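PDB 4M8R: hypothetical protein from Bacteroides caccae, which is of unknown function but joins an N-terminal immunoglobulin-like domain to a WD40-like domain of the beta-propeller class. Local coordinates for residues V65-V70 / M77-P82; T196-I201 / I271-R276; A208-Q211 / G216-L219. All blocks are in the same frame, centred on the assembly; numbering follows the deposited sequence.

In the fold
Contact 1 comes first along the chain and belongs to the N-terminal Ig-like domain, where it joins strands 60-72 and 76-80 of a hairpin. Contacts 2 and 3 follow in the WD40-like domain. Their centres lie about 36 and 33 Å from that of contact 1, and the nearest atoms are about 22 Å away in both cases. Contact 3 is nested inside the loop that contact 2 closes, with about 10 Å between centres. Strands 196-201 and 208-212 are neighbours in one sheet, with a probable hydrogen bond from V200 N to A208 O (2.9 Å). Contact 1 thus samples hairpin pairing in one all-beta module; contacts 3 and 2 sample hairpin pairing and packing across a strand in another.

Contact 1: residues V65-V70 / M77-P82. With PO4 (phosphate ion), chain F.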
loop_
_atom_site.group_PDB
_atom_site.type_symbol
_atom_site.label_atom_id
_atom_site.label_comp_id
_atom_site.label_asym_id
_atom_site.label_seq_id
_atom_site.Cartn_x
_atom_site.Cartn_y
_atom_site.Cartn_z
ATOM N N VAL A 65 16.814 19.392 1.394
ATOM C CA VAL A 65 17.125 19.000 0.036
ATOM C C VAL A 65 18.198 19.979 -0.400
ATOM O O VAL A 65 17.974 21.187 -0.400
ATOM C CB VAL A 65 15.883 19.109 -0.875
ATOM C CG1 VAL A 65 16.213 18.719 -2.315
ATOM C CG2 VAL A 65 14.753 18.245 -0.334
ATOM N N GLY A 66 19.373 19.455 -0.738
ATOM C CA GLY A 66 20.488 20.288 -1.144
ATOM C C GLY A 66 20.135 21.053 -2.396
ATOM O O GLY A 66 19.521 20.503 -3.313
ATOM N N ALA A 67 20.505 22.329 -2.418
ATOM C CA ALA A 67 20.305 23.168 -3.583
ATOM C C ALA A 67 21.536 23.094 -4.470
ATOM O O ALA A 67 22.663 23.064 -3.973
ATOM C CB ALA A 67 20.067 24.603 -3.153
ATOM N N GLU A 68 21.326 23.061 -5.782
ATOM C CA GLU A 68 22.436 23.171 -6.719
ATOM C C GLU A 68 22.945 24.615 -6.707
ATOM O O GLU A 68 22.177 25.555 -6.911
ATOM C CB GLU A 68 22.009 22.766 -8.131
ATOM C CG GLU A 68 23.155 22.675 -9.130
ATOM C CD GLU A 68 22.679 22.493 -10.563
ATOM O OE1 GLU A 68 21.538 22.022 -10.769
ATOM O OE2 GLU A 68 23.448 22.832 -11.491
ATOM N N ILE A 69 24.241 24.777 -6.452
ATOM C CA ILE A 69 24.875 26.091 -6.433
ATOM C C ILE A 69 25.524 26.358 -7.785
ATOM O O ILE A 69 26.408 25.620 -8.196
ATOM C CB ILE A 69 25.934 26.175 -5.324
ATOM C CG1 ILE A 69 25.258 25.999 -3.966
ATOM C CG2 ILE A 69 26.673 27.510 -5.387
ATOM C CD1 ILE A 69 26.214 25.687 -2.838
ATOM N N VAL A 70 25.091 27.421 -8.456
ATOM C CA VAL A 70 25.549 27.734 -9.811
ATOM C C VAL A 70 26.753 28.682 -9.800
ATOM O O VAL A 70 27.714 28.459 -10.519
ATOM C CB VAL A 70 24.400 28.354 -10.644
ATOM C CG1 VAL A 70 24.871 28.739 -12.043
ATOM C CG2 VAL A 70 23.235 27.376 -10.725
HETATM N N MSE A 77 25.778 34.028 -3.522
HETATM C CA MSE A 77 25.763 32.831 -4.364
HETATM C C MSE A 77 24.494 32.742 -5.161
HETATM O O MSE A 77 23.474 33.300 -4.775
HETATM C CB MSE A 77 25.959 31.570 -3.514
HETATM C CG MSE A 77 25.409 31.652 -2.087
HETATM SE SE MSE A 77 26.427 30.433 -0.900
HETATM C CE MSE A 77 26.592 28.911 -2.116
ATOM N N SER A 78 24.565 32.054 -6.297
ATOM C CA SER A 78 23.403 31.781 -7.139
ATOM C C SER A 78 23.024 30.311 -7.009
ATOM O O SER A 78 23.890 29.440 -7.097
ATOM C CB SER A 78 23.718 32.086 -8.605
ATOM O OG SER A 78 24.183 33.412 -8.771
ATOM N N ILE A 79 21.739 30.037 -6.804
ATOM C CA ILE A 79 21.257 28.657 -6.721
ATOM C C ILE A 79 20.149 28.423 -7.732
ATOM O O ILE A 79 19.492 29.367 -8.159
ATOM C CB ILE A 79 20.752 28.308 -5.307
ATOM C CG1 ILE A 79 19.495 29.107 -4.953
ATOM C CG2 ILE A 79 21.851 28.568 -4.292
ATOM C CD1 ILE A 79 18.990 28.864 -3.547
ATOM N N ARG A 80 19.972 27.168 -8.137
ATOM C CA ARG A 80 18.931 26.813 -9.097
ATOM C C ARG A 80 17.742 26.207 -8.364
ATOM O O ARG A 80 17.923 25.384 -7.481
ATOM C CB ARG A 80 19.470 25.829 -10.144
ATOM C CG ARG A 80 18.601 25.753 -11.390
ATOM C CD ARG A 80 19.259 24.966 -12.510
ATOM N NE ARG A 80 20.411 25.661 -13.089
ATOM C CZ ARG A 80 20.345 26.681 -13.953
ATOM N NH1 ARG A 80 19.172 27.167 -14.359
ATOM N NH2 ARG A 80 21.470 27.230 -14.414
HETATM N N MSE A 81 16.533 26.626 -8.723
HETATM C CA MSE A 81 15.318 26.083 -8.119
HETATM C C MSE A 81 14.987 24.786 -8.816
HETATM O O MSE A 81 15.033 24.704 -10.044
HETATM C CB MSE A 81 14.152 27.067 -8.239
HETATM C CG MSE A 81 14.428 28.432 -7.597
HETATM SE SE MSE A 81 14.951 28.266 -5.703
HETATM C CE MSE A 81 13.313 27.451 -4.998
ATOM N N PRO A 82 14.660 23.740 -8.041
ATOM C CA PRO A 82 14.444 22.412 -8.612
ATOM C C PRO A 82 13.064 22.157 -9.221
ATOM O O PRO A 82 12.077 22.804 -8.857
ATOM C CB PRO A 82 14.630 21.495 -7.407
ATOM C CG PRO A 82 14.180 22.313 -6.251
ATOM C CD PRO A 82 14.604 23.715 -6.566
HETATM P P PO4 F . 23.457 35.025 -12.402
HETATM O O1 PO4 F . 23.874 36.447 -12.093
HETATM O O2 PO4 F . 21.966 34.875 -12.205
HETATM O O3 PO4 F . 23.770 34.692 -13.843
HETATM O O4 PO4 F . 24.203 34.085 -11.478
HETATM O O HOH W 1 18.636 22.812 -6.905
#
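At chi1 -63° the I69 side chain sets CG1 beside the backbone N and CG2 opposite it, while M77, present as selenomethionine, bends at its last torsion (chi3 -41°) so that its methyl comes back over the isoleucine. CE of M77 meets both branches, lying 3.3 Å from CD1 and 3.6 Å from CG2 of I69. With an alanine in place of I69 both of these branches are gone, and the methyl end of M77 would probably be left free to turn beside a gap. I69 also pairs with I79, their side chains on the same face, in a non-hydrogen-bonded position of the antiparallel hairpin 60-72/76-80, part of the Ig-like domain's sheet. Backbone bonds flank this pair: R80 N to E68 O (3.0 Å) and V70 N to S78 O (2.7 Å). A water accepts from E68 N and donates to R80 O. On the other face, the E68 and R80 side chains run side by side, but OE2 of E68 and NE of R80 stay 4.4 Å apart, too far for a salt bridge, their planes 53° apart. S78 OG donates to phosphate O4 (2.8 Å), and the ion, probably from the crystallisation liquor, is also bonded by H32.

Contact 2: residues T196-I201 / I271-R276; sequences TLALVI and ILLSAR
I271 and V200 reach toward each other tip to tip between strands that are not neighbours: strand 262-264 lies between 196-201 and 270-276 in the sheet order. Such an arrangement is consistent with a beta-propeller in which the second strand of one blade packs on the inner strand of the blade before it. The I271 side chain can be followed outward. CB itself makes no close approach to V200; its branches do the touching. I271 CG2, opposite the backbone N at chi1 -68°, lies 3.7 Å from V200 CG1. The same I271 CG2 is 4.1 Å from V200 CG2. The longer branch passes the first of these methyls: CG1 of I271 is 3.9 Å from V200 CG1, and the terminal CD1 keeps the same spacing to it. One valine methyl is thus touched by three carbons of the isoleucine, in ordinary van der Waals contact with no directional bond. Two residues along each strand, L273 and A198 repeat the theme more lightly. The leucine also rests on I210 of strand 208-212, which extends the apolar layer to the next strand, while its backbone O is hydrogen-bonded to the Y329 hydroxyl. Toward A198 it offers a single methyl, CD2, 4.1 Å from the alanine CB.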
loop_
_atom_site.group_PDB
_atom_site.type_symbol
_atom_site.label_atom_id
_atom_site.label_comp_id
_atom_site.label_asym_id
_atom_site.label_seq_id
_atom_site.Cartn_x
_atom_site.Cartn_y
_atom_site.Cartn_z
ATOM N N THR A 196 30.840 -0.569 -19.069
ATOM C CA THR A 196 29.513 -1.139 -18.924
ATOM C C THR A 196 29.140 -1.975 -20.150
ATOM O O THR A 196 29.004 -1.443 -21.251
ATOM C CB THR A 196 28.485 -0.013 -18.734
ATOM O OG1 THR A 196 28.943 0.876 -17.706
ATOM C CG2 THR A 196 27.120 -0.576 -18.355
ATOM N N LEU A 197 28.969 -3.278 -19.944
ATOM C CA LEU A 197 28.502 -4.178 -20.994
ATOM C C LEU A 197 27.111 -3.829 -21.490
ATOM O O LEU A 197 26.855 -3.873 -22.691
ATOM C CB LEU A 197 28.441 -5.622 -20.489
ATOM C CG LEU A 197 29.710 -6.451 -20.423
ATOM C CD1 LEU A 197 29.331 -7.883 -20.067
ATOM C CD2 LEU A 197 30.468 -6.415 -21.741
ATOM N N ALA A 198 26.204 -3.528 -20.562
ATOM C CA ALA A 198 24.794 -3.357 -20.895
ATOM C C ALA A 198 23.995 -2.803 -19.734
ATOM O O ALA A 198 24.335 -3.027 -18.579
ATOM C CB ALA A 198 24.194 -4.693 -21.314
ATOM N N LEU A 199 22.936 -2.067 -20.054
ATOM C CA LEU A 199 21.904 -1.765 -19.082
ATOM C C LEU A 199 20.951 -2.945 -19.065
ATOM O O LEU A 199 20.815 -3.660 -20.060
ATOM C CB LEU A 199 21.140 -0.508 -19.470
ATOM C CG LEU A 199 21.925 0.798 -19.455
ATOM C CD1 LEU A 199 20.992 1.948 -19.802
ATOM C CD2 LEU A 199 22.576 1.026 -18.099
ATOM N N VAL A 200 20.286 -3.144 -17.936
ATOM C CA VAL A 200 19.338 -4.236 -17.795
ATOM C C VAL A 200 18.031 -3.693 -17.228
ATOM O O VAL A 200 18.014 -3.092 -16.152
ATOM C CB VAL A 200 19.885 -5.344 -16.885
ATOM C CG1 VAL A 200 18.955 -6.548 -16.892
ATOM C CG2 VAL A 200 21.280 -5.764 -17.337
ATOM N N ILE A 201 16.948 -3.910 -17.965
ATOM C CA ILE A 201 15.640 -3.432 -17.567
ATOM C C ILE A 201 14.724 -4.597 -17.211
ATOM O O ILE A 201 15.088 -5.756 -17.393
ATOM C CB ILE A 201 15.008 -2.573 -18.675
ATOM C CG1 ILE A 201 14.907 -3.345 -19.992
ATOM C CG2 ILE A 201 15.832 -1.310 -18.878
ATOM C CD1 ILE A 201 14.128 -2.599 -21.050
ATOM N N ILE A 271 19.347 -13.015 -16.632
ATOM C CA ILE A 271 19.287 -11.856 -17.517
ATOM C C ILE A 271 19.558 -12.274 -18.955
ATOM O O ILE A 271 20.512 -12.995 -19.222
ATOM C CB ILE A 271 20.310 -10.775 -17.101
ATOM C CG1 ILE A 271 19.908 -10.160 -15.750
ATOM C CG2 ILE A 271 20.406 -9.689 -18.169
ATOM C CD1 ILE A 271 20.996 -9.352 -15.065
ATOM N N LEU A 272 18.730 -11.793 -19.876
ATOM C CA LEU A 272 18.888 -12.085 -21.300
ATOM C C LEU A 272 19.675 -10.975 -21.983
ATOM O O LEU A 272 19.320 -9.806 -21.884
ATOM C CB LEU A 272 17.523 -12.221 -21.984
ATOM C CG LEU A 272 16.678 -13.464 -21.690
ATOM C CD1 LEU A 272 16.275 -13.533 -20.224
ATOM C CD2 LEU A 272 15.445 -13.459 -22.581
ATOM N N LEU A 273 20.739 -11.352 -22.681
ATOM C CA LEU A 273 21.524 -10.414 -23.471
ATOM C C LEU A 273 21.668 -10.939 -24.892
ATOM O O LEU A 273 21.410 -12.111 -25.169
ATOM C CB LEU A 273 22.918 -10.246 -22.870
ATOM C CG LEU A 273 23.009 -9.912 -21.383
ATOM C CD1 LEU A 273 24.423 -10.150 -20.865
ATOM C CD2 LEU A 273 22.581 -8.477 -21.146
ATOM N N SER A 274 22.077 -10.054 -25.791
ATOM C CA SER A 274 22.493 -10.455 -27.127
ATOM C C SER A 274 23.859 -9.846 -27.407
ATOM O O SER A 274 24.171 -8.751 -26.929
ATOM C CB SER A 274 21.472 -10.018 -28.181
ATOM O OG SER A 274 21.410 -8.605 -28.296
ATOM N N ALA A 275 24.669 -10.573 -28.169
ATOM C CA ALA A 275 26.015 -10.136 -28.516
ATOM C C ALA A 275 26.223 -10.194 -30.023
ATOM O O ALA A 275 25.823 -11.161 -30.681
ATOM C CB ALA A 275 27.046 -11.003 -27.810
ATOM N N ARG A 276 26.868 -9.157 -30.552
ATOM C CA ARG A 276 27.165 -9.047 -31.974
ATOM C C ARG A 276 28.565 -9.599 -32.260
ATOM O O ARG A 276 29.546 -9.122 -31.696
ATOM C CB ARG A 276 27.085 -7.577 -32.389
ATOM C CG ARG A 276 27.153 -7.327 -33.885
ATOM C CD ARG A 276 27.311 -5.843 -34.182
ATOM N NE ARG A 276 26.975 -5.527 -35.568
ATOM C CZ ARG A 276 27.760 -5.767 -36.621
ATOM N NH1 ARG A 276 28.956 -6.333 -36.476
ATOM N NH2 ARG A 276 27.337 -5.436 -37.836
#

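Contact 3: residues A208-Q211 / G216-L219; sequences AAIQ and GYSL
The Y217 ring leans obliquely past the end of segment 208-211, with Y217 CD1 3.5 Å from Q211 C; L197 and P254 also touch the tyrosine. At the base of that side chain, I210 CG2 meets Y217 CB at 3.8 Å, the two side chains crossing at about a right angle. The other flat group, the Q211 amide, is held from outside the hairpin: its NE2 is hydrogen-bonded to S190 OG and to T196 OG1. Q211 and S218 form a hydrogen-bonded antiparallel pair of the 208-212/217-221 hairpin, each serving the other through N and O. S218 N reaches Q211 O at 2.8 Å in a nearly straight bond (172°), and Q211 N reaches S218 O at 2.9 Å. The face bearing I210 and L219 is apolar. In L219, chi1 -175° and chi2 63° together place CD1 3.9 Å from A208 CB and 4.0 Å from I210 CG1. L219 also touches I271 of strand 270-276, and F57 of the second subunit packs on A208 and L219. The side chains of A208, I210 and L219 thus offer only carbon to their neighbours, whereas the buried Q211 amide, on the other face, finds hydroxyl partners in S190 and T196.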
loop_
_atom_site.group_PDB
_atom_site.type_symbol
_atom_site.label_atom_id
_atom_site.label_comp_id
_atom_site.label_asym_id
_atom_site.label_seq_id
_atom_site.Cartn_x
_atom_site.Cartn_y
_atom_site.Cartn_z
ATOM N N ALA A 208 19.411 -1.702 -13.881
ATOM C CA ALA A 208 20.670 -2.319 -13.492
ATOM C C ALA A 208 21.690 -2.138 -14.597
ATOM O O ALA A 208 21.358 -1.711 -15.695
ATOM C CB ALA A 208 20.466 -3.797 -13.192
ATOM N N ALA A 209 22.941 -2.459 -14.300
ATOM C CA ALA A 209 23.982 -2.456 -15.316
ATOM C C ALA A 209 25.037 -3.503 -14.991
ATOM O O ALA A 209 25.365 -3.718 -13.824
ATOM C CB ALA A 209 24.616 -1.080 -15.425
ATOM N N ILE A 210 25.542 -4.167 -16.025
ATOM C CA ILE A 210 26.641 -5.104 -15.874
ATOM C C ILE A 210 27.925 -4.320 -16.140
ATOM O O ILE A 210 28.119 -3.792 -17.231
ATOM C CB ILE A 210 26.499 -6.300 -16.834
ATOM C CG1 ILE A 210 25.190 -7.047 -16.547
ATOM C CG2 ILE A 210 27.674 -7.250 -16.679
ATOM C CD1 ILE A 210 24.756 -8.006 -17.636
ATOM N N GLN A 211 28.782 -4.226 -15.129
ATOM C CA GLN A 211 29.970 -3.383 -15.206
ATOM C C GLN A 211 31.195 -4.103 -14.686
ATOM O O GLN A 211 31.088 -5.014 -13.868
ATOM C CB GLN A 211 29.773 -2.109 -14.397
ATOM C CG GLN A 211 28.610 -1.254 -14.857
ATOM C CD GLN A 211 28.521 0.038 -14.075
ATOM O OE1 GLN A 211 28.350 0.024 -12.855
ATOM N NE2 GLN A 211 28.631 1.165 -14.771
ATOM N N GLY A 216 36.699 -9.007 -13.456
ATOM C CA GLY A 216 35.474 -9.451 -14.121
ATOM C C GLY A 216 34.295 -8.522 -13.923
ATOM O O GLY A 216 34.440 -7.397 -13.428
ATOM N N TYR A 217 33.117 -9.011 -14.306
ATOM C CA TYR A 217 31.910 -8.202 -14.358
ATOM C C TYR A 217 30.950 -8.511 -13.214
ATOM O O TYR A 217 30.787 -9.664 -12.822
ATOM C CB TYR A 217 31.213 -8.402 -15.706
ATOM C CG TYR A 217 32.003 -7.821 -16.853
ATOM C CD1 TYR A 217 31.870 -6.483 -17.197
ATOM C CD2 TYR A 217 32.907 -8.599 -17.572
ATOM C CE1 TYR A 217 32.602 -5.934 -18.234
ATOM C CE2 TYR A 217 33.642 -8.058 -18.615
ATOM C CZ TYR A 217 33.485 -6.725 -18.938
ATOM O OH TYR A 217 34.205 -6.164 -19.965
ATOM N N SER A 218 30.328 -7.460 -12.686
ATOM C CA SER A 218 29.337 -7.574 -11.619
ATOM C C SER A 218 28.066 -6.837 -12.000
ATOM O O SER A 218 28.064 -6.012 -12.912
ATOM C CB SER A 218 29.871 -6.980 -10.316
ATOM O OG SER A 218 30.927 -7.758 -9.794
ATOM N N LEU A 219 26.987 -7.139 -11.287
ATOM C CA LEU A 219 25.698 -6.512 -11.532
ATOM C C LEU A 219 25.521 -5.338 -10.573
ATOM O O LEU A 219 25.717 -5.490 -9.372
ATOM C CB LEU A 219 24.582 -7.535 -11.337
ATOM C CG LEU A 219 23.164 -7.077 -11.671
ATOM C CD1 LEU A 219 23.043 -6.719 -13.143
ATOM C CD2 LEU A 219 22.174 -8.167 -11.294
#